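Local atomic coordinates of glycerol-3-phosphate dehydrogenase [NAD(+)] 1 (Saccharomyces cerevisiae, PDB entry 4FGW), a protein that catalyses the NAD-dependent interconversion of dihydroxyacetone phosphate and glycerol 3-phosphate, so that yeast can accumulate protective glycerol under hyperosmotic stress. Residues K36-G41 with I112-D117; S42-T47 with K94-I99; I49-A54 with R224-V229; I85-H90 with L105-D110; S180-A185 with V299-T304. One frame throughout, in Å; residues are numbered along the deposited sequence.

Contact 1 of 5, residues K36-G41 with I112-D117; sequences KVTVIG and IDSVKD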
# COMPACT_ATOMS: atom_id res chain seq x y z
N LYS A 36 -32.15 17.38 -7.98
CA LYS A 36 -31.76 18.57 -7.23
C LYS A 36 -30.81 18.12 -6.12
O LYS A 36 -31.13 17.20 -5.37
CB LYS A 36 -33.01 19.27 -6.65
CG LYS A 36 -32.92 20.79 -6.67
CD LYS A 36 -34.27 21.45 -6.39
CE LYS A 36 -35.05 21.76 -7.65
NZ LYS A 36 -36.33 22.46 -7.35
N VAL A 37 -29.60 18.72 -6.07
CA VAL A 37 -28.57 18.34 -5.09
C VAL A 37 -28.32 19.43 -4.04
O VAL A 37 -28.17 20.61 -4.39
CB VAL A 37 -27.24 17.87 -5.76
CG1 VAL A 37 -26.40 17.03 -4.78
CG2 VAL A 37 -27.50 17.07 -7.04
N THR A 38 -28.27 19.03 -2.76
CA THR A 38 -27.97 19.90 -1.62
C THR A 38 -26.83 19.32 -0.80
O THR A 38 -26.81 18.12 -0.50
CB THR A 38 -29.24 20.20 -0.79
OG1 THR A 38 -30.19 20.90 -1.60
CG2 THR A 38 -28.94 21.02 0.48
N VAL A 39 -25.88 20.18 -0.42
CA VAL A 39 -24.73 19.83 0.41
C VAL A 39 -24.93 20.46 1.80
O VAL A 39 -25.10 21.68 1.91
CB VAL A 39 -23.38 20.25 -0.24
CG1 VAL A 39 -22.19 19.90 0.66
CG2 VAL A 39 -23.22 19.62 -1.61
N ILE A 40 -24.95 19.62 2.85
CA ILE A 40 -25.07 20.08 4.24
C ILE A 40 -23.63 20.11 4.77
O ILE A 40 -23.10 19.04 5.09
CB ILE A 40 -26.01 19.15 5.08
CG1 ILE A 40 -27.42 18.94 4.43
CG2 ILE A 40 -26.11 19.60 6.55
CD1 ILE A 40 -28.29 20.18 4.14
N GLY A 41 -22.99 21.28 4.78
CA GLY A 41 -21.60 21.36 5.22
C GLY A 41 -20.95 22.71 5.39
O GLY A 41 -20.68 23.13 6.53
N ILE A 112 -33.76 23.97 6.40
CA ILE A 112 -34.95 23.47 5.76
C ILE A 112 -35.15 24.01 4.36
O ILE A 112 -35.64 23.33 3.50
CB ILE A 112 -36.17 23.77 6.61
CG1 ILE A 112 -35.88 23.38 8.04
CG2 ILE A 112 -37.37 22.99 6.13
CD1 ILE A 112 -34.58 22.70 8.13
N ASP A 113 -34.75 25.25 4.14
CA ASP A 113 -34.94 25.82 2.82
C ASP A 113 -34.03 25.15 1.79
O ASP A 113 -34.38 25.00 0.63
CB ASP A 113 -34.70 27.33 2.83
CG ASP A 113 -35.02 27.98 1.50
OD1 ASP A 113 -34.42 29.00 1.16
OD2 ASP A 113 -35.88 27.47 0.78
N SER A 114 -32.85 24.76 2.24
CA SER A 114 -31.84 24.14 1.37
C SER A 114 -32.29 22.74 0.94
O SER A 114 -31.96 22.29 -0.16
CB SER A 114 -30.49 24.07 2.09
OG SER A 114 -30.54 23.21 3.21
N VAL A 115 -33.08 22.07 1.80
CA VAL A 115 -33.63 20.73 1.61
C VAL A 115 -34.99 20.75 0.85
O VAL A 115 -35.46 19.69 0.42
CB VAL A 115 -33.63 20.00 3.00
CG1 VAL A 115 -34.76 18.99 3.16
CG2 VAL A 115 -32.27 19.36 3.26
N LYS A 116 -35.48 21.95 0.56
CA LYS A 116 -36.71 22.19 -0.18
C LYS A 116 -36.84 21.25 -1.33
O LYS A 116 -36.23 21.44 -2.36
CB LYS A 116 -36.75 23.62 -0.70
CG LYS A 116 -38.11 24.29 -0.59
CD LYS A 116 -39.13 23.65 -1.53
CE LYS A 116 -40.27 24.61 -1.91
NZ LYS A 116 -40.14 25.16 -3.29
N ASP A 117 -37.67 20.24 -1.16
CA ASP A 117 -37.67 19.10 -2.05
C ASP A 117 -36.38 18.99 -2.86
O ASP A 117 -36.14 19.68 -3.84
CB ASP A 117 -38.94 18.94 -2.89
CG ASP A 117 -39.68 17.66 -2.56
OD1 ASP A 117 -39.45 16.63 -3.23
OD2 ASP A 117 -40.47 17.66 -1.59
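A chi1 of -63° at T38 turns both branches of the side chain onto one carbonyl, that of S114: the hydroxyl swings back beside the residue's own N, while CG2 lies opposite that N. T38 OG1 donates to S114 O over 2.7 Å, approaching from 32° out of the carbonyl plane. The methyl works alongside, T38 CG2 lying 3.3 Å from S114 O and 3.8 Å from S114 CB. S114 turns its own hydroxyl elsewhere. With chi1 at 65°, OG folds between N and the carbonyl carbon and bonds to L111 O in the same helix, so toward the strand it acts as a packing atom, 3.9 Å from I40 CD1. That same methyl of I40 reaches on to V115, with I40 CD1 and V115 CG2 4.2 Å apart and the two side chains crossing at about a right angle. At the solvent end the contact thins to K36, whose CD rests 3.6 Å from D117 O. Strand 35-40 is thus clad by helices on its two faces, T38 facing helix 111-115, I40 reaching it with CD1, and V37 and V39 facing helix 44-59. It runs into G41, first glycine of the GxGxxG turn that, by similarity, binds NAD(+): the opening strand of a Rossmann fold.

Contact 2 of 5, residues S42-T47 with K94-I99; sequences SGNWGT and KYLPGI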
# COMPACT_ATOMS: atom_id res chain seq x y z
N SER A 42 -20.58 23.34 4.26
CA SER A 42 -19.95 24.67 4.16
C SER A 42 -18.50 24.88 4.66
O SER A 42 -17.92 25.93 4.39
CB SER A 42 -20.87 25.79 4.65
OG SER A 42 -21.00 25.82 6.06
N GLY A 43 -17.92 23.89 5.32
CA GLY A 43 -16.54 23.96 5.78
C GLY A 43 -15.54 23.68 4.67
O GLY A 43 -15.85 23.88 3.49
N ASN A 44 -14.36 23.21 5.04
CA ASN A 44 -13.30 22.75 4.14
C ASN A 44 -13.78 21.82 3.04
O ASN A 44 -13.84 22.14 1.88
CB ASN A 44 -12.32 21.93 4.97
CG ASN A 44 -10.96 22.48 4.94
OD1 ASN A 44 -10.14 22.16 5.77
ND2 ASN A 44 -10.70 23.32 4.00
N TRP A 45 -14.10 20.63 3.48
CA TRP A 45 -14.56 19.52 2.68
C TRP A 45 -15.94 19.76 2.08
O TRP A 45 -16.17 19.40 0.93
CB TRP A 45 -14.47 18.22 3.50
CG TRP A 45 -14.47 16.92 2.73
CD1 TRP A 45 -14.96 15.72 3.18
CD2 TRP A 45 -13.89 16.65 1.44
NE1 TRP A 45 -14.74 14.74 2.24
CE2 TRP A 45 -14.09 15.28 1.17
CE3 TRP A 45 -13.25 17.45 0.48
CZ2 TRP A 45 -13.66 14.69 -0.02
CZ3 TRP A 45 -12.80 16.85 -0.69
CH2 TRP A 45 -13.00 15.49 -0.92
N GLY A 46 -16.81 20.40 2.85
CA GLY A 46 -18.17 20.75 2.45
C GLY A 46 -18.24 21.65 1.23
O GLY A 46 -18.99 21.35 0.30
N THR A 47 -17.45 22.75 1.23
CA THR A 47 -17.39 23.72 0.12
C THR A 47 -16.76 23.08 -1.11
O THR A 47 -17.23 23.30 -2.23
CB THR A 47 -16.65 25.00 0.55
OG1 THR A 47 -17.15 25.43 1.81
CG2 THR A 47 -16.79 26.13 -0.47
N LYS A 94 -13.61 32.41 4.58
CA LYS A 94 -13.16 31.89 5.86
C LYS A 94 -12.68 30.44 5.81
O LYS A 94 -11.60 30.14 6.33
CB LYS A 94 -14.26 32.06 6.94
CG LYS A 94 -13.77 31.83 8.36
CD LYS A 94 -14.86 32.01 9.40
CE LYS A 94 -14.38 31.59 10.76
NZ LYS A 94 -15.44 31.75 11.79
N TYR A 95 -13.48 29.53 5.21
CA TYR A 95 -13.19 28.10 5.18
C TYR A 95 -12.45 27.54 3.97
O TYR A 95 -11.83 26.48 4.08
CB TYR A 95 -14.44 27.27 5.55
CG TYR A 95 -15.03 27.67 6.88
CD1 TYR A 95 -16.09 28.57 6.96
CD2 TYR A 95 -14.50 27.19 8.08
CE1 TYR A 95 -16.62 28.97 8.19
CE2 TYR A 95 -15.02 27.58 9.31
CZ TYR A 95 -16.08 28.47 9.36
OH TYR A 95 -16.59 28.84 10.58
N LEU A 96 -12.48 28.24 2.82
CA LEU A 96 -11.78 27.83 1.60
C LEU A 96 -11.30 29.08 0.82
O LEU A 96 -11.84 29.39 -0.25
CB LEU A 96 -12.70 26.91 0.75
CG LEU A 96 -12.04 26.02 -0.30
CD1 LEU A 96 -11.33 24.82 0.34
CD2 LEU A 96 -13.07 25.52 -1.29
N PRO A 97 -10.31 29.84 1.36
CA PRO A 97 -9.87 31.08 0.67
C PRO A 97 -9.10 30.87 -0.64
O PRO A 97 -8.34 29.90 -0.78
CB PRO A 97 -9.02 31.79 1.72
CG PRO A 97 -8.47 30.67 2.56
CD PRO A 97 -9.57 29.65 2.63
N GLY A 98 -9.32 31.78 -1.58
CA GLY A 98 -8.69 31.79 -2.90
C GLY A 98 -9.30 30.87 -3.93
O GLY A 98 -8.81 30.82 -5.07
N ILE A 99 -10.35 30.12 -3.56
CA ILE A 99 -11.01 29.17 -4.47
C ILE A 99 -12.29 29.74 -5.05
O ILE A 99 -13.26 29.94 -4.32
CB ILE A 99 -11.18 27.75 -3.83
CG1 ILE A 99 -9.81 27.10 -3.47
CG2 ILE A 99 -12.06 26.82 -4.70
CD1 ILE A 99 -8.82 26.77 -4.66
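S42 meets Y95 through its carbonyl, with S42 O 3.9 Å from Y95 CB; the same oxygen takes a weak hydrogen bond from N92. G43 follows at the N-cap of the helix and gives the closest backbone approach to Y95. Y95 CB comes within 3.9 Å of G43 C, while the tyrosine ring slants off toward E75, which its hydroxyl bonds. G43 O receives two donors from one residue, T47 N at 3.0 Å and T47 OG1 at 2.6 Å, so the first helical turn is gripped twice. N44 then leans its amide over the opposite segment: N44 ND2 is 3.4 Å from Y95 O, but the angle is too poor for a hydrogen bond. L96 crosses this side chain at about a right angle, L96 CD1 lying 4.0 Å from N44 ND2. At T47 a chi1 of -47° keeps OG1 beside the backbone N and sends CG2 out to L96 CD2, 3.9 Å away, the two side chains running past each other in opposite directions. S42 to G46, the glycine-rich turn and the start of the helix, bind NAD(+) by similarity. L96 is a wedge between two helices, touching A189 of helix 185-189 as well as T48 of helix 44-59, and W45 leans on helix 185-189 at A185 and V188.

Contact 3 of 5, residues I49-A54 with R224-V229; sequences IAKVVA and RPYFHV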
# COMPACT_ATOMS: atom_id res chain seq x y z
N ILE A 49 -16.57 19.71 -1.88
CA ILE A 49 -17.48 18.73 -2.47
C ILE A 49 -18.66 19.37 -3.20
O ILE A 49 -19.09 18.86 -4.23
CB ILE A 49 -17.84 17.56 -1.50
CG1 ILE A 49 -17.75 16.19 -2.21
CG2 ILE A 49 -19.20 17.73 -0.82
CD1 ILE A 49 -16.33 15.64 -2.37
N ALA A 50 -19.12 20.55 -2.71
CA ALA A 50 -20.19 21.34 -3.30
C ALA A 50 -19.76 21.97 -4.63
O ALA A 50 -20.59 22.14 -5.52
CB ALA A 50 -20.62 22.42 -2.32
N LYS A 51 -18.45 22.30 -4.76
CA LYS A 51 -17.84 22.85 -5.98
C LYS A 51 -17.79 21.75 -7.05
O LYS A 51 -18.13 22.01 -8.21
CB LYS A 51 -16.43 23.39 -5.67
CG LYS A 51 -15.66 23.95 -6.87
CD LYS A 51 -14.23 24.29 -6.50
CE LYS A 51 -13.41 24.78 -7.67
NZ LYS A 51 -12.91 23.66 -8.51
N VAL A 52 -17.38 20.52 -6.64
CA VAL A 52 -17.30 19.30 -7.46
C VAL A 52 -18.70 18.96 -8.03
O VAL A 52 -18.84 18.74 -9.24
CB VAL A 52 -16.69 18.14 -6.61
CG1 VAL A 52 -16.94 16.77 -7.24
CG2 VAL A 52 -15.20 18.36 -6.37
N VAL A 53 -19.72 18.97 -7.15
CA VAL A 53 -21.12 18.69 -7.47
C VAL A 53 -21.72 19.77 -8.40
O VAL A 53 -22.36 19.41 -9.39
CB VAL A 53 -21.93 18.42 -6.17
CG1 VAL A 53 -23.43 18.56 -6.39
CG2 VAL A 53 -21.60 17.04 -5.61
N ALA A 54 -21.47 21.08 -8.12
CA ALA A 54 -21.96 22.19 -8.95
C ALA A 54 -21.39 22.16 -10.38
O ALA A 54 -22.09 22.52 -11.33
CB ALA A 54 -21.68 23.53 -8.29
N ARG A 224 -14.65 13.91 -11.72
CA ARG A 224 -14.05 15.08 -12.35
C ARG A 224 -12.71 14.63 -12.97
O ARG A 224 -12.16 13.64 -12.49
CB ARG A 224 -13.78 16.21 -11.32
CG ARG A 224 -15.01 16.76 -10.58
CD ARG A 224 -16.07 17.41 -11.46
NE ARG A 224 -15.60 18.61 -12.15
CZ ARG A 224 -15.62 18.78 -13.47
NH1 ARG A 224 -16.10 17.82 -14.26
NH2 ARG A 224 -15.17 19.90 -14.01
N PRO A 225 -12.15 15.32 -13.99
CA PRO A 225 -10.84 14.89 -14.53
C PRO A 225 -9.71 14.91 -13.48
O PRO A 225 -8.80 14.08 -13.53
CB PRO A 225 -10.58 15.87 -15.68
CG PRO A 225 -11.94 16.42 -16.03
CD PRO A 225 -12.65 16.51 -14.71
N TYR A 226 -9.80 15.84 -12.51
CA TYR A 226 -8.86 16.02 -11.40
C TYR A 226 -9.29 15.24 -10.13
O TYR A 226 -8.61 15.30 -9.11
CB TYR A 226 -8.72 17.53 -11.07
CG TYR A 226 -9.99 18.18 -10.57
CD1 TYR A 226 -10.35 18.14 -9.23
CD2 TYR A 226 -10.83 18.87 -11.45
CE1 TYR A 226 -11.52 18.75 -8.77
CE2 TYR A 226 -12.00 19.48 -11.00
CZ TYR A 226 -12.34 19.42 -9.66
OH TYR A 226 -13.49 20.02 -9.20
N PHE A 227 -10.44 14.56 -10.18
CA PHE A 227 -10.98 13.83 -9.03
C PHE A 227 -11.63 12.54 -9.51
O PHE A 227 -12.84 12.52 -9.79
CB PHE A 227 -11.99 14.73 -8.28
CG PHE A 227 -12.45 14.30 -6.92
CD1 PHE A 227 -11.53 14.05 -5.90
CD2 PHE A 227 -13.81 14.24 -6.61
CE1 PHE A 227 -11.97 13.71 -4.61
CE2 PHE A 227 -14.24 13.91 -5.32
CZ PHE A 227 -13.31 13.67 -4.33
N HIS A 228 -10.81 11.47 -9.64
CA HIS A 228 -11.28 10.17 -10.13
C HIS A 228 -12.19 9.48 -9.12
O HIS A 228 -11.84 9.38 -7.94
CB HIS A 228 -10.11 9.27 -10.54
CG HIS A 228 -9.46 9.65 -11.85
ND1 HIS A 228 -9.72 10.85 -12.47
CD2 HIS A 228 -8.57 8.95 -12.59
CE1 HIS A 228 -9.00 10.84 -13.58
NE2 HIS A 228 -8.28 9.73 -13.69
N VAL A 229 -13.37 9.04 -9.58
CA VAL A 229 -14.37 8.40 -8.74
C VAL A 229 -14.60 6.95 -9.14
O VAL A 229 -14.80 6.65 -10.32
CB VAL A 229 -15.69 9.24 -8.69
CG1 VAL A 229 -16.85 8.48 -8.06
CG2 VAL A 229 -15.46 10.55 -7.94
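V52 is the bump of this contact, and its two methyls go to different hollows. CG1 drops into the notch between an aliphatic chain and a ring, with V52 CG1 3.9 Å from R224 CG and 4.1 Å from F227 CD2. CG2 rides against the far end of the tyrosine, V52 CG2 to Y226 OH being 3.7 Å. One turn back along the helix I49 adds a second, smaller bump: its CD1 presses on the phenylalanine ring, 4.0 Å from F227 CE2, the two side chains at about a right angle. The hollows owe their shape to the type I turn R224-F227, which sends the side chains of R224, Y226 and F227 to the helix and passes over P225. Y226 CG sits between N and the carbonyl carbon, chi1 64°, and R224 CB lies 3.7 Å above the tyrosine ring, offset toward its rim.

This joins the first helix of the Rossmann fold, 44-59, to strand 227-232, the outermost strand of the sheet on the side away from 105-108; H228 NE2, pointing away from the helix, hydrogen-bonds the backbone O of P380 of the second subunit.

R224 bends at chi2 and chi3 to slide past V52 in the opposite direction, bringing R224 CD to 3.8 Å from V52 O. The polar ends gather on E55, whose OE1 takes both the salt bridge from R224 NE and the hydrogen bond of Y226 OH. K51 NZ uses E55 OE2 and has a second salt bridge, to E191; K51 NZ and Y226 OH are 3.7 Å apart.

Contact 4 of 5, residues I85-H90 with L105-D110; sequences IINTRH and LVANPD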
# COMPACT_ATOMS: atom_id res chain seq x y z
N ILE A 85 -21.50 36.62 0.73
CA ILE A 85 -20.12 36.74 0.24
C ILE A 85 -19.90 35.65 -0.83
O ILE A 85 -19.30 35.92 -1.88
CB ILE A 85 -19.10 36.64 1.43
CG1 ILE A 85 -19.16 37.91 2.32
CG2 ILE A 85 -17.66 36.37 0.94
CD1 ILE A 85 -18.68 37.73 3.78
N ILE A 86 -20.44 34.44 -0.57
CA ILE A 86 -20.39 33.28 -1.48
C ILE A 86 -21.32 33.52 -2.69
O ILE A 86 -20.92 33.23 -3.82
CB ILE A 86 -20.68 31.95 -0.71
CG1 ILE A 86 -19.52 31.62 0.27
CG2 ILE A 86 -20.93 30.76 -1.66
CD1 ILE A 86 -19.94 30.90 1.55
N ASN A 87 -22.53 34.09 -2.48
CA ASN A 87 -23.47 34.36 -3.57
C ASN A 87 -23.08 35.60 -4.42
O ASN A 87 -23.95 36.34 -4.84
CB ASN A 87 -24.91 34.42 -3.05
CG ASN A 87 -25.40 33.13 -2.43
OD1 ASN A 87 -24.91 32.02 -2.71
ND2 ASN A 87 -26.39 33.23 -1.56
N THR A 88 -21.77 35.73 -4.73
CA THR A 88 -21.00 36.77 -5.45
C THR A 88 -20.18 37.59 -4.43
O THR A 88 -20.78 38.10 -3.48
CB THR A 88 -21.77 37.48 -6.60
OG1 THR A 88 -20.98 37.48 -7.79
CG2 THR A 88 -22.23 38.90 -6.25
N ARG A 89 -18.81 37.60 -4.48
CA ARG A 89 -17.88 37.14 -5.52
C ARG A 89 -17.48 35.65 -5.62
O ARG A 89 -16.44 35.34 -6.21
CB ARG A 89 -16.63 38.04 -5.53
CG ARG A 89 -16.74 39.24 -6.45
CD ARG A 89 -15.69 39.19 -7.53
NE ARG A 89 -15.88 40.24 -8.54
CZ ARG A 89 -14.99 40.55 -9.48
NH1 ARG A 89 -13.83 39.90 -9.54
NH2 ARG A 89 -15.25 41.51 -10.35
N HIS A 90 -18.32 34.73 -5.11
CA HIS A 90 -18.13 33.27 -5.17
C HIS A 90 -16.83 32.73 -4.54
O HIS A 90 -16.02 32.08 -5.21
CB HIS A 90 -18.38 32.72 -6.59
CG HIS A 90 -19.71 33.12 -7.17
ND1 HIS A 90 -20.84 32.36 -6.95
CD2 HIS A 90 -20.03 34.19 -7.92
CE1 HIS A 90 -21.82 32.99 -7.58
NE2 HIS A 90 -21.38 34.09 -8.19
N LEU A 105 -23.49 27.37 -7.53
CA LEU A 105 -23.33 26.96 -6.14
C LEU A 105 -23.84 28.09 -5.25
O LEU A 105 -23.15 29.10 -5.05
CB LEU A 105 -21.86 26.59 -5.83
CG LEU A 105 -21.50 26.16 -4.40
CD1 LEU A 105 -22.47 25.11 -3.85
CD2 LEU A 105 -20.07 25.65 -4.33
N VAL A 106 -25.08 27.92 -4.74
CA VAL A 106 -25.76 28.91 -3.91
C VAL A 106 -25.73 28.52 -2.43
O VAL A 106 -26.14 27.42 -2.06
CB VAL A 106 -27.20 29.20 -4.43
CG1 VAL A 106 -27.98 30.12 -3.48
CG2 VAL A 106 -27.16 29.81 -5.83
N ALA A 107 -25.25 29.45 -1.58
CA ALA A 107 -25.17 29.31 -0.13
C ALA A 107 -26.55 29.61 0.49
O ALA A 107 -27.21 30.56 0.09
CB ALA A 107 -24.13 30.26 0.42
N ASN A 108 -26.95 28.79 1.47
CA ASN A 108 -28.24 28.94 2.14
C ASN A 108 -28.11 28.89 3.67
O ASN A 108 -27.57 27.91 4.19
CB ASN A 108 -29.24 27.90 1.63
CG ASN A 108 -30.68 28.34 1.78
OD1 ASN A 108 -31.15 28.65 2.88
ND2 ASN A 108 -31.40 28.39 0.68
N PRO A 109 -28.59 29.91 4.41
CA PRO A 109 -28.46 29.87 5.87
C PRO A 109 -29.51 29.02 6.59
O PRO A 109 -29.32 28.68 7.76
CB PRO A 109 -28.54 31.34 6.28
CG PRO A 109 -29.37 31.98 5.21
CD PRO A 109 -29.24 31.16 3.96
N ASP A 110 -30.62 28.70 5.90
CA ASP A 110 -31.74 27.91 6.43
C ASP A 110 -31.61 26.45 6.01
O ASP A 110 -31.63 26.14 4.81
CB ASP A 110 -33.09 28.51 5.99
CG ASP A 110 -34.29 27.96 6.72
OD1 ASP A 110 -34.60 26.76 6.56
OD2 ASP A 110 -34.99 28.75 7.40
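N87 OD1 takes the N-H of A107 at 2.8 Å, and the other half of the same amide answers the other half of that residue: N87 ND2 donates to A107 O at 3.2 Å. Both bonds are nearly straight, 161° and 170° at the hydrogen, and each donor lies in the carbonyl plane of its acceptor, on a lone pair. The setting is a beta-alpha-beta unit, strand 67-71, helix 82-86 and strand 105-108, the last being the outermost strand on its side of the sheet. V106 and N108 spend their backbone groups on strand 67-71; those of A107 face the other way, and the asparagine serves them much as one residue of a further strand would. The clamp fixes the rotation of the amide, since a flipped group would set like against like at both positions. A chi1 of -61° at N87, just past the helix end, aims the amide at the strand. E84 offers ND2 a second, weak bond.

Carbon contacts flank the clamp. I86 CG2 makes an apolar contact with A107 CB at 3.8 Å from the helix side, and V106 CG1 comes up to N87 OD1 at 3.7 Å. Farther along the loop the H90 ring lies against the preceding backbone, with T88 N over its centre and L105 O near the ring plane at its edge. The strand closes in an Asx turn before helix 111-115, where N108 OD1 receives D110 N at 3.1 Å.

Contact 5 of 5, residues S180-A185 with V299-T304; sequences SGANIA and VADLIT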
# COMPACT_ATOMS: atom_id res chain seq x y z
N SER A 180 -15.36 8.42 0.50
CA SER A 180 -14.07 8.39 1.21
C SER A 180 -12.93 7.97 0.27
O SER A 180 -13.12 7.10 -0.56
CB SER A 180 -14.14 7.47 2.42
OG SER A 180 -13.08 7.68 3.34
N GLY A 181 -11.78 8.59 0.42
CA GLY A 181 -10.60 8.26 -0.39
C GLY A 181 -9.35 8.96 0.10
O GLY A 181 -9.41 9.71 1.07
N ALA A 182 -8.21 8.70 -0.56
CA ALA A 182 -6.94 9.35 -0.24
C ALA A 182 -7.00 10.78 -0.85
O ALA A 182 -6.63 11.02 -2.00
CB ALA A 182 -5.78 8.56 -0.82
N ASN A 183 -7.55 11.70 -0.06
CA ASN A 183 -7.75 13.08 -0.49
C ASN A 183 -7.84 14.07 0.66
O ASN A 183 -8.13 13.69 1.79
CB ASN A 183 -8.96 13.22 -1.45
CG ASN A 183 -10.23 12.57 -0.98
OD1 ASN A 183 -10.83 12.94 0.02
ND2 ASN A 183 -10.67 11.58 -1.72
N ILE A 184 -7.55 15.34 0.36
CA ILE A 184 -7.57 16.50 1.27
C ILE A 184 -8.39 17.58 0.53
O ILE A 184 -8.15 17.80 -0.67
CB ILE A 184 -6.12 17.00 1.57
CG1 ILE A 184 -5.30 15.94 2.32
CG2 ILE A 184 -6.12 18.28 2.38
CD1 ILE A 184 -3.73 16.03 2.15
N ALA A 185 -9.33 18.24 1.22
CA ALA A 185 -10.18 19.30 0.68
C ALA A 185 -9.39 20.35 -0.11
O ALA A 185 -9.75 20.66 -1.24
CB ALA A 185 -10.96 19.97 1.80
N VAL A 299 -6.54 0.75 0.71
CA VAL A 299 -5.08 0.78 0.56
C VAL A 299 -4.47 2.19 0.31
O VAL A 299 -3.50 2.55 0.99
CB VAL A 299 -4.59 -0.31 -0.45
CG1 VAL A 299 -4.96 0.03 -1.90
CG2 VAL A 299 -3.09 -0.55 -0.32
N ALA A 300 -5.04 2.97 -0.63
CA ALA A 300 -4.52 4.30 -0.97
C ALA A 300 -4.62 5.26 0.23
O ALA A 300 -3.64 5.96 0.53
CB ALA A 300 -5.26 4.87 -2.18
N ASP A 301 -5.75 5.24 0.95
CA ASP A 301 -5.91 6.09 2.12
C ASP A 301 -4.95 5.71 3.24
O ASP A 301 -4.42 6.59 3.91
CB ASP A 301 -7.37 6.16 2.59
CG ASP A 301 -7.70 7.47 3.26
OD1 ASP A 301 -6.85 8.38 3.26
OD2 ASP A 301 -8.82 7.60 3.79
N LEU A 302 -4.69 4.40 3.38
CA LEU A 302 -3.72 3.88 4.34
C LEU A 302 -2.30 4.39 3.98
O LEU A 302 -1.59 4.90 4.84
CB LEU A 302 -3.77 2.34 4.35
CG LEU A 302 -2.83 1.63 5.34
CD1 LEU A 302 -3.25 1.89 6.79
CD2 LEU A 302 -2.77 0.15 5.06
N ILE A 303 -1.90 4.24 2.69
CA ILE A 303 -0.59 4.67 2.19
C ILE A 303 -0.34 6.15 2.46
O ILE A 303 0.67 6.49 3.08
CB ILE A 303 -0.37 4.26 0.70
CG1 ILE A 303 -0.25 2.72 0.57
CG2 ILE A 303 0.89 4.96 0.10
CD1 ILE A 303 -0.36 2.16 -0.89
N THR A 304 -1.25 7.03 2.04
CA THR A 304 -1.11 8.48 2.24
C THR A 304 -0.99 8.89 3.71
O THR A 304 -0.17 9.75 4.04
CB THR A 304 -2.13 9.28 1.42
OG1 THR A 304 -1.68 10.64 1.34
CG2 THR A 304 -3.56 9.24 2.00
O HOH W 1 -11.00 6.05 3.69
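A182 and D301 bring their backbones together to 4.2 Å between CA atoms, where an extended loop runs up against the side of helix 296-307. The loop leaves the Rossmann sheet at S180 and bends at A182 in an inverse gamma turn; the helix belongs to the all-helical C-terminal domain, so this is an interdomain contact. The tip of the bend, A182 CB, settles in a shallow groove of the helix, 3.6 Å from A300 O, 4.0 Å from A300 CB and 3.7 Å from T304 CG2. Small side chains on each side allow the close approach.

D301 stretches from the helix alongside the loop, its CG opposite the backbone N (chi1 -151°), which sets the carboxylate beside G181. D301 OD2 and G181 O, both acceptors, lie 3.5 Å apart and share a donor: K152, a substrate-binding residue by similarity, forms a salt bridge with the first and a hydrogen bond with the second. K245, the probable proton acceptor, also packs against D301, consistent with the contact lying at the wall of the active site. One water completes the link, accepting from S180 OG and donating to D301 OD2, 2.7 Å from each.

How the contacts relate
Contacts 1 to 4 build the nucleotide-binding domain around one strand-turn-helix unit. Strand 35-40 of contact 1 and helix 44-59 of contacts 2 and 3 pack together, V37 CG1 and V53 CG1 being 3.7 Å apart. L105 of contact 4 slots against the same helix, its CD1 3.6 Å from A50 CB, and N108 ND2 ties contact 4 to D113 of contact 1. Contact 5 is far from contacts 1 and 4 but meets contact 2, W45 CE3 lying 3.6 Å from A185 CA, and contact 3, F227 CE1 lying 3.8 Å from N183 ND2. Contacts 1, 2 and 5 carry NAD(+) residues by similarity; contact 2 supplies most of the cofactor turn, while D301 of contact 5 lies beside K152 and K245, substrate-binding and proton-accepting by similarity.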